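Local coordinates for COMB10 (Helicobacter pylori, PDB 2BHV), which is a core subunit of the Com type IV secretion system, a VirB10 relative whose periplasmic domain probably contributes to the secretion channel, at residues Arg40-Asp45 / Ile230-Pro235. Numbering follows the deposited sequence.
Sequences RTITAD and IFFPIP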
ATOM      1  N   ARG A  40      28.985 -37.444  -6.399  1.00 46.47           N
ATOM      2  CA  ARG A  40      27.657 -37.538  -5.806  1.00 46.53           C
ATOM      3  C   ARG A  40      27.279 -36.236  -5.099  1.00 46.56           C
ATOM      4  O   ARG A  40      26.777 -36.235  -3.971  1.00 46.54           O
ATOM      5  CB  ARG A  40      27.562 -38.747  -4.866  1.00 46.37           C
ATOM      6  CG  ARG A  40      27.591 -40.091  -5.595  1.00 46.51           C
ATOM      7  CD  ARG A  40      27.373 -41.259  -4.657  1.00 46.52           C
ATOM      8  NE  ARG A  40      26.074 -41.179  -4.003  1.00 47.24           N
ATOM      9  CZ  ARG A  40      24.924 -41.552  -4.557  1.00 47.40           C
ATOM     10  NH1 ARG A  40      24.903 -42.046  -5.785  1.00 47.33           N
ATOM     11  NH2 ARG A  40      23.791 -41.428  -3.879  1.00 47.10           N
ATOM     12  N   THR A  41      27.510 -35.130  -5.791  1.00 46.59           N
ATOM     13  CA  THR A  41      27.239 -33.816  -5.245  1.00 46.65           C
ATOM     14  C   THR A  41      26.397 -33.012  -6.221  1.00 46.68           C
ATOM     15  O   THR A  41      26.558 -33.129  -7.436  1.00 46.88           O
ATOM     16  CB  THR A  41      28.552 -33.057  -4.953  1.00 46.64           C
ATOM     17  OG1 THR A  41      29.364 -33.840  -4.073  1.00 46.82           O
ATOM     18  CG2 THR A  41      28.273 -31.708  -4.305  1.00 46.50           C
ATOM     19  N   ILE A  42      25.491 -32.207  -5.682  1.00 46.50           N
ATOM     20  CA  ILE A  42      24.811 -31.220  -6.486  1.00 46.45           C
ATOM     21  C   ILE A  42      25.428 -29.877  -6.160  1.00 46.55           C
ATOM     22  O   ILE A  42      25.539 -29.505  -4.995  1.00 46.63           O
ATOM     23  CB  ILE A  42      23.303 -31.211  -6.222  1.00 46.49           C
ATOM     24  CG1 ILE A  42      22.687 -32.548  -6.652  1.00 46.18           C
ATOM     25  CG2 ILE A  42      22.632 -30.051  -6.960  1.00 46.37           C
ATOM     26  CD1 ILE A  42      21.220 -32.715  -6.272  1.00 46.01           C
ATOM     27  N   THR A  43      25.858 -29.165  -7.195  1.00 46.61           N
ATOM     28  CA  THR A  43      26.482 -27.867  -7.021  1.00 46.75           C
ATOM     29  C   THR A  43      25.474 -26.837  -6.537  1.00 46.80           C
ATOM     30  O   THR A  43      24.312 -26.828  -6.973  1.00 46.86           O
ATOM     31  CB  THR A  43      27.070 -27.378  -8.342  1.00 46.93           C
ATOM     32  OG1 THR A  43      27.992 -28.360  -8.836  1.00 47.65           O
ATOM     33  CG2 THR A  43      27.779 -26.006  -8.180  1.00 47.01           C
ATOM     34  N   ALA A  44      25.924 -25.969  -5.640  1.00 46.73           N
ATOM     35  CA  ALA A  44      25.174 -24.773  -5.276  1.00 46.82           C
ATOM     36  C   ALA A  44      24.553 -24.095  -6.512  1.00 46.94           C
ATOM     37  O   ALA A  44      25.183 -23.996  -7.574  1.00 46.98           O
ATOM     38  CB  ALA A  44      26.064 -23.797  -4.511  1.00 46.53           C
ATOM     39  N   ASP A  45      23.305 -23.665  -6.362  1.00 47.11           N
ATOM     40  CA  ASP A  45      22.566 -22.982  -7.418  1.00 47.50           C
ATOM     41  C   ASP A  45      22.344 -23.805  -8.693  1.00 47.51           C
ATOM     42  O   ASP A  45      22.138 -23.238  -9.778  1.00 47.76           O
ATOM     43  CB  ASP A  45      23.204 -21.633  -7.751  1.00 47.70           C
ATOM     44  CG  ASP A  45      23.524 -20.824  -6.514  1.00 48.65           C
ATOM     45  OD1 ASP A  45      22.577 -20.466  -5.773  1.00 49.85           O
ATOM     46  OD2 ASP A  45      24.721 -20.546  -6.282  1.00 48.96           O
ATOM     47  N   ILE A 230      25.365 -29.931  -2.035  1.00 46.56           N
ATOM     48  CA  ILE A 230      24.754 -31.005  -1.258  1.00 46.59           C
ATOM     49  C   ILE A 230      25.323 -32.360  -1.674  1.00 46.61           C
ATOM     50  O   ILE A 230      25.209 -32.761  -2.837  1.00 46.79           O
ATOM     51  CB  ILE A 230      23.222 -31.068  -1.423  1.00 46.51           C
ATOM     52  CG1 ILE A 230      22.590 -29.685  -1.285  1.00 46.39           C
ATOM     53  CG2 ILE A 230      22.642 -32.031  -0.407  1.00 46.50           C
ATOM     54  CD1 ILE A 230      21.114 -29.659  -1.622  1.00 46.39           C
ATOM     55  N   PHE A 231      25.925 -33.061  -0.717  1.00 46.46           N
ATOM     56  CA  PHE A 231      26.489 -34.361  -0.980  1.00 46.34           C
ATOM     57  C   PHE A 231      25.498 -35.436  -0.603  1.00 46.31           C
ATOM     58  O   PHE A 231      24.925 -35.411   0.485  1.00 46.32           O
ATOM     59  CB  PHE A 231      27.801 -34.563  -0.221  1.00 46.43           C
ATOM     60  CG  PHE A 231      28.319 -35.969  -0.294  1.00 46.75           C
ATOM     61  CD1 PHE A 231      28.862 -36.459  -1.479  1.00 46.80           C
ATOM     62  CD2 PHE A 231      28.233 -36.818   0.809  1.00 46.58           C
ATOM     63  CE1 PHE A 231      29.317 -37.757  -1.557  1.00 46.08           C
ATOM     64  CE2 PHE A 231      28.684 -38.119   0.733  1.00 46.19           C
ATOM     65  CZ  PHE A 231      29.229 -38.590  -0.450  1.00 46.04           C
ATOM     66  N   PHE A 232      25.308 -36.381  -1.515  1.00 46.34           N
ATOM     67  CA  PHE A 232      24.343 -37.464  -1.354  1.00 46.57           C
ATOM     68  C   PHE A 232      25.090 -38.783  -1.130  1.00 46.73           C
ATOM     69  O   PHE A 232      25.580 -39.387  -2.094  1.00 46.88           O
ATOM     70  CB  PHE A 232      23.481 -37.608  -2.622  1.00 46.57           C
ATOM     71  CG  PHE A 232      22.447 -36.533  -2.796  1.00 46.63           C
ATOM     72  CD1 PHE A 232      22.812 -35.198  -2.913  1.00 46.98           C
ATOM     73  CD2 PHE A 232      21.103 -36.859  -2.884  1.00 46.87           C
ATOM     74  CE1 PHE A 232      21.850 -34.203  -3.081  1.00 47.01           C
ATOM     75  CE2 PHE A 232      20.135 -35.865  -3.058  1.00 47.11           C
ATOM     76  CZ  PHE A 232      20.513 -34.539  -3.150  1.00 46.54           C
ATOM     77  N   PRO A 233      25.190 -39.241   0.141  1.00 46.72           N
ATOM     78  CA  PRO A 233      25.794 -40.553   0.374  1.00 46.50           C
ATOM     79  C   PRO A 233      25.018 -41.646  -0.360  1.00 46.62           C
ATOM     80  O   PRO A 233      23.850 -41.437  -0.729  1.00 46.49           O
ATOM     81  CB  PRO A 233      25.679 -40.739   1.891  1.00 46.31           C
ATOM     82  CG  PRO A 233      24.676 -39.759   2.339  1.00 46.48           C
ATOM     83  CD  PRO A 233      24.772 -38.600   1.401  1.00 46.64           C
ATOM     84  N   ILE A 234      25.680 -42.783  -0.581  1.00 46.76           N
ATOM     85  CA  ILE A 234      25.062 -43.959  -1.195  1.00 46.78           C
ATOM     86  C   ILE A 234      23.950 -44.454  -0.276  1.00 46.68           C
ATOM     87  O   ILE A 234      24.166 -44.601   0.921  1.00 46.57           O
ATOM     88  CB  ILE A 234      26.105 -45.088  -1.441  1.00 46.90           C
ATOM     89  CG1 ILE A 234      27.350 -44.535  -2.145  1.00 47.07           C
ATOM     90  CG2 ILE A 234      25.502 -46.229  -2.256  1.00 46.76           C
ATOM     91  CD1 ILE A 234      28.636 -45.255  -1.774  1.00 47.40           C
ATOM     92  N   PRO A 235      22.745 -44.677  -0.827  1.00 46.77           N
ATOM     93  CA  PRO A 235      21.594 -45.039  -0.002  1.00 46.86           C
ATOM     94  C   PRO A 235      21.767 -46.365   0.710  1.00 46.99           C
ATOM     95  O   PRO A 235      22.151 -47.358   0.087  1.00 47.13           O
ATOM     96  CB  PRO A 235      20.443 -45.139  -1.010  1.00 46.86           C
ATOM     97  CG  PRO A 235      21.095 -45.334  -2.332  1.00 46.94           C
ATOM     98  CD  PRO A 235      22.386 -44.579  -2.253  1.00 46.88           C
TER
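Thr41 and Ile42 pair with Phe231 and Ile230 in a short antiparallel beta ladder, which places the first modelled strand, 41-42, at one margin of the large mixed sheet. It thereby joins the N-terminal strand of the periplasmic domain to one near its C-terminal end, some 185 residues later. Ile42 and Ile230 make up a hydrogen-bonded pair: Ile42 N reaches Ile230 O at 2.9 Å, and Ile230 N returns to Ile42 O at 3.0 Å. Thr41 and Phe231 form the neighbouring non-hydrogen-bonded pair, and beyond them Phe232 N bonds to Arg40 O.

Past the ladder, where segment 230-235 runs on as loop, the Arg40 side chain takes over from the backbone. Its chain bends at chi3 (61°), bringing the guanidinium up to two successive carbonyls. NE bonds to Phe232 O at 2.7 Å, almost in line with that C=O, while NH2 bonds to Pro233 O from above the carbonyl plane, 3.2 Å away. NH2 also makes a weak bond to Phe232 O. Pro233 and Pro235 have no N-H with which to continue a regular ladder, and the long, donor-rich arginine suits the carbonyls that remain; Ile234 CA lies over one guanidinium face.

Ile42 and Ile230 share one face of the sheet, where Ile42 CD1 meets Phe232 CE1 (3.6 Å) just past the strand. On the other, Thr41 OG1 lies at the edge of the Phe231 ring, 3.7 Å from CD1. Beta-branched Thr41 fits a strand, and its buried hydroxyl is satisfied by Lys37 O; the Phe231 ring offers apolar surface to Leu245.

Leu81 of strand 80-82 touches Arg40, Ile42 and Phe232. Strand 239-245 flanks 229-231 on its other side, pairing Phe231 with Glu243 through the backbone and packing Ala242 and Phe244 against Ile230.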